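PDB 3F95: beta-glucosidase from Pseudoalteromonas sp., which is the extra C-terminal beta-sandwich domain of an exo-1,3/1,4-beta-glucanase, an enzyme that probably hydrolyses beta-glucosidic linkages. Local coordinates for residues Q21-D24 / Q28-L31; L154-T157 / S162-I165. All blocks are in the same frame, centred on the assembly; numbering follows the deposited sequence. Where two conformers were deposited one is given.

The two contacts sample a single beta-sandwich domain at its edge and in its middle. Contact 1 closes first along the chain: it is the hairpin of strands 18-24 and 29-32, its centre about 15 Å from that of the chain and largely at the surface. Contact 2 follows much later, its centre about 5 Å from that of the chain, where strand 149-158 faces strand 161-171 across the sandwich. The centres of the contacts lie about 14 Å apart. One antiparallel sheet carries both strands of contact 1 and strand 149-158, with strand 67-73 standing between them. Contact 1 is thus pairing within one layer and contact 2 packing between the two.

Contact 1: Q21-D24 / Q28-L31; sequences QLAD and QKVL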
loop_
_atom_site.group_PDB
_atom_site.type_symbol
_atom_site.label_atom_id
_atom_site.label_comp_id
_atom_site.label_asym_id
_atom_site.label_seq_id
_atom_site.Cartn_x
_atom_site.Cartn_y
_atom_site.Cartn_z
ATOM N N GLN A 21 0.569 -8.358 -4.630
ATOM C CA GLN A 21 0.914 -9.663 -4.072
ATOM C C GLN A 21 0.026 -9.949 -2.876
ATOM O O GLN A 21 0.051 -9.201 -1.897
ATOM C CB GLN A 21 2.388 -9.715 -3.631
ATOM C CG GLN A 21 3.375 -9.773 -4.762
ATOM C CD GLN A 21 4.772 -10.256 -4.355
ATOM O OE1 GLN A 21 4.942 -11.213 -3.584
ATOM N NE2 GLN A 21 5.776 -9.617 -4.922
ATOM N N LEU A 22 -0.720 -11.052 -2.928
ATOM C CA LEU A 22 -1.617 -11.422 -1.831
ATOM C C LEU A 22 -1.045 -12.690 -1.182
ATOM O O LEU A 22 -1.037 -13.760 -1.817
ATOM C CB LEU A 22 -3.025 -11.689 -2.360
ATOM C CG LEU A 22 -3.940 -10.512 -2.783
ATOM C CD1 LEU A 22 -3.357 -9.733 -3.963
ATOM C CD2 LEU A 22 -5.357 -11.007 -3.139
ATOM N N ALA A 23 -0.502 -12.525 0.022
ATOM C CA ALA A 23 0.252 -13.589 0.702
ATOM C C ALA A 23 -0.382 -13.963 2.037
ATOM O O ALA A 23 -0.197 -13.276 3.078
ATOM C CB ALA A 23 1.741 -13.182 0.856
ATOM N N ASP A 24 -1.166 -15.035 2.018
ATOM C CA ASP A 24 -1.779 -15.517 3.265
ATOM C C ASP A 24 -0.900 -16.598 3.937
ATOM O O ASP A 24 0.253 -16.773 3.559
ATOM C CB ASP A 24 -3.226 -15.965 3.054
ATOM C CG ASP A 24 -3.357 -17.123 2.063
ATOM O OD1 ASP A 24 -2.362 -17.857 1.849
ATOM O OD2 ASP A 24 -4.451 -17.280 1.495
ATOM N N GLN A 28 0.345 -21.055 -1.028
ATOM C CA GLN A 28 0.220 -20.400 -2.331
ATOM C C GLN A 28 0.175 -18.880 -2.153
ATOM O O GLN A 28 -0.636 -18.354 -1.393
ATOM C CB GLN A 28 -1.030 -20.862 -3.079
ATOM C CG GLN A 28 -1.072 -22.365 -3.427
ATOM C CD GLN A 28 -2.425 -22.772 -4.053
ATOM O OE1 GLN A 28 -3.338 -23.244 -3.348
ATOM N NE2 GLN A 28 -2.562 -22.585 -5.348
ATOM N N LYS A 29 1.084 -18.199 -2.839
ATOM C CA LYS A 29 1.123 -16.745 -2.856
ATOM C C LYS A 29 0.626 -16.292 -4.213
ATOM O O LYS A 29 0.979 -16.882 -5.239
ATOM C CB LYS A 29 2.569 -16.306 -2.635
ATOM C CG LYS A 29 2.838 -14.837 -2.464
ATOM C CD LYS A 29 4.331 -14.645 -2.071
ATOM C CE LYS A 29 5.267 -14.705 -3.295
ATOM N NZ LYS A 29 6.717 -14.278 -3.002
ATOM N N VAL A 30 -0.212 -15.252 -4.245
ATOM C CA VAL A 30 -0.836 -14.839 -5.502
ATOM C C VAL A 30 -0.308 -13.489 -6.007
ATOM O O VAL A 30 -0.336 -12.493 -5.274
ATOM C CB VAL A 30 -2.387 -14.787 -5.394
ATOM C CG1 VAL A 30 -3.029 -14.202 -6.670
ATOM C CG2 VAL A 30 -2.967 -16.188 -5.085
ATOM N N LEU A 31 0.179 -13.470 -7.240
ATOM C CA LEU A 31 0.572 -12.217 -7.892
ATOM C C LEU A 31 -0.553 -11.759 -8.815
ATOM O O LEU A 31 -0.860 -12.433 -9.792
ATOM C CB LEU A 31 1.881 -12.417 -8.665
ATOM C CG LEU A 31 3.215 -12.227 -7.934
ATOM C CD1 LEU A 31 3.244 -12.687 -6.511
ATOM C CD2 LEU A 31 4.398 -12.778 -8.749
HETATM O O HOH W 1 -1.753 -16.035 -0.629
#
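Leu22 and Val30 form the firm centre of this hairpin as an antiparallel hydrogen-bonded pair, exchanging two backbone hydrogen bonds: Leu22 N to Val30 O at 2.8 Å and Val30 N to Leu22 O at 3.0 Å. On that face the two side chains meet at their roots, with CB of Leu22 4.4 Å from CB of Val30, and the buried Leu22 continues inward against Leu69 of strand 67-73. The other face carries Gln21, Ala23, Lys29 and Leu31, the last two exposed to solvent. Gln21 runs alongside Leu31, and its CG meets CD1 of Leu31 at 3.4 Å. Lys29 sends CG anti to its own backbone N (chi1 -173°), which sets that carbon over the CB of Ala23 at 3.9 Å; a bend at chi3 then takes its CE past OE1 of Gln21 at 3.5 Å. NE2 of Gln21 is hydrogen-bonded to OG of Ser72. Toward the turn the strands part and water takes over: one molecule donates to Leu22 O and Gln28 O and accepts from Asp24 N. OD1 of Asp24 takes a hydrogen bond from Ser26 OG, and OD2 is hydrogen-bonded to Ser39 OG and Asp41 N. The chemistry implies a hairpin secured by its main chain, whose side chains add aliphatic contact at a surface edge and whose turn end is bridged by a water and by the hydrogen bonds of Asp24.

Contact 2: L154-T157 / S162-I165; sequences LRIT and SLAI
Ile156 of strand 149-158 meets Leu163 and Ile165 of strand 161-171 through methyl groups alone, and no hydrogen bond joins the two segments. At the start of the first segment, Leu154 points toward the opposing strand, but CD1 of Leu154 comes no nearer than 4.6 Å to CD1 of Ile165; its side chain packs on Leu71 of strand 67-73 instead. Arg155 is turned to the other side of the sheet, where its NE forms a salt bridge with OD2 of Asp152. Ile156 points inward again and makes the contact. Its CG1 is anti to the carbonyl carbon (chi1 -62°), and with chi2 extended at 167° the chain carries CD1 toward the facing sheet. There CD1 of Ile156 meets CD1 of Ile165 tip to tip at 3.8 Å, Ile165 reaching across with a similar pair of torsions. The same Ile156 CD1 lies 4.2 Å from CD2 of Leu163, a looser approach, and so touches both neighbours. Around them Trp63, Phe119 and Met92 pack on Ile156, and Phe61 on Leu163 and Ile165, so the methyls sit among buried apolar groups. Thr157 closes the segment facing away, touching Ala68 and Gln66. The nearest CA atoms, those of Ile156 and Leu163, are 10.3 Å apart, a spacing bridged by side chains rather than main chain. Such face-to-face packing of two sheets over an aliphatic and aromatic interior is that of a beta-sandwich core, consistent with the galactose-binding-domain-like family to which this region is assigned.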
loop_
_atom_site.group_PDB
_atom_site.type_symbol
_atom_site.label_atom_id
_atom_site.label_comp_id
_atom_site.label_asym_id
_atom_site.label_seq_id
_atom_site.Cartn_x
_atom_site.Cartn_y
_atom_site.Cartn_z
ATOM N N LEU A 154 5.017 -1.074 -1.020
ATOM C CA LEU A 154 4.271 -1.086 0.232
ATOM C C LEU A 154 3.848 -2.498 0.627
ATOM O O LEU A 154 3.645 -3.358 -0.222
ATOM C CB LEU A 154 3.042 -0.163 0.154
ATOM C CG LEU A 154 1.805 -0.536 -0.638
ATOM C CD1 LEU A 154 0.827 -1.405 0.156
ATOM C CD2 LEU A 154 1.081 0.747 -1.133
ATOM N N ARG A 155 3.690 -2.718 1.918
ATOM C CA ARG A 155 3.221 -3.996 2.417
ATOM C C ARG A 155 2.298 -3.701 3.588
ATOM O O ARG A 155 2.661 -2.934 4.491
ATOM C CB ARG A 155 4.420 -4.850 2.849
ATOM C CG ARG A 155 4.042 -6.210 3.418
ATOM C CD ARG A 155 5.257 -6.901 4.069
ATOM N NE ARG A 155 6.392 -6.947 3.175
ATOM C CZ ARG A 155 7.661 -6.797 3.542
ATOM N NH1 ARG A 155 7.996 -6.590 4.817
ATOM N NH2 ARG A 155 8.598 -6.862 2.617
ATOM N N ILE A 156 1.087 -4.244 3.548
ATOM C CA ILE A 156 0.151 -4.090 4.666
ATOM C C ILE A 156 -0.152 -5.489 5.208
ATOM O O ILE A 156 -0.569 -6.374 4.466
ATOM C CB ILE A 156 -1.148 -3.384 4.225
ATOM C CG1 ILE A 156 -0.809 -1.961 3.711
ATOM C CG2 ILE A 156 -2.165 -3.342 5.396
ATOM C CD1 ILE A 156 -1.960 -1.314 2.961
ATOM N N THR A 157 0.074 -5.663 6.500
ATOM C CA THR A 157 -0.144 -6.936 7.180
ATOM C C THR A 157 -1.169 -6.766 8.298
ATOM O O THR A 157 -1.085 -5.818 9.109
ATOM C CB THR A 157 1.192 -7.472 7.729
ATOM O OG1 THR A 157 2.149 -7.539 6.658
ATOM C CG2 THR A 157 0.995 -8.878 8.306
ATOM N N SER A 162 -10.411 -3.820 6.581
ATOM C CA SER A 162 -10.947 -3.503 5.269
ATOM C C SER A 162 -10.546 -2.081 4.868
ATOM O O SER A 162 -10.831 -1.103 5.587
ATOM C CB SER A 162 -12.469 -3.684 5.258
ATOM O OG SER A 162 -12.987 -3.404 3.977
ATOM N N LEU A 163 -9.933 -1.966 3.691
ATOM C CA LEU A 163 -9.492 -0.673 3.203
ATOM C C LEU A 163 -9.422 -0.705 1.694
ATOM O O LEU A 163 -9.575 -1.751 1.086
ATOM C CB LEU A 163 -8.136 -0.286 3.806
ATOM C CG LEU A 163 -6.929 -1.237 3.610
ATOM C CD1 LEU A 163 -6.385 -1.297 2.187
ATOM C CD2 LEU A 163 -5.828 -0.904 4.608
ATOM N N ALA A 164 -9.193 0.463 1.112
ATOM C CA ALA A 164 -9.018 0.565 -0.330
ATOM C C ALA A 164 -7.875 1.519 -0.581
ATOM O O ALA A 164 -7.607 2.389 0.240
ATOM C CB ALA A 164 -10.258 1.050 -0.974
ATOM N N ILE A 165 -7.201 1.337 -1.714
ATOM C CA ILE A 165 -6.004 2.101 -2.067
ATOM C C ILE A 165 -6.175 2.593 -3.504
ATOM O O ILE A 165 -6.745 1.893 -4.325
ATOM C CB ILE A 165 -4.755 1.187 -1.953
ATOM C CG1 ILE A 165 -4.467 0.865 -0.473
ATOM C CG2 ILE A 165 -3.514 1.853 -2.562
ATOM C CD1 ILE A 165 -3.623 -0.403 -0.301
#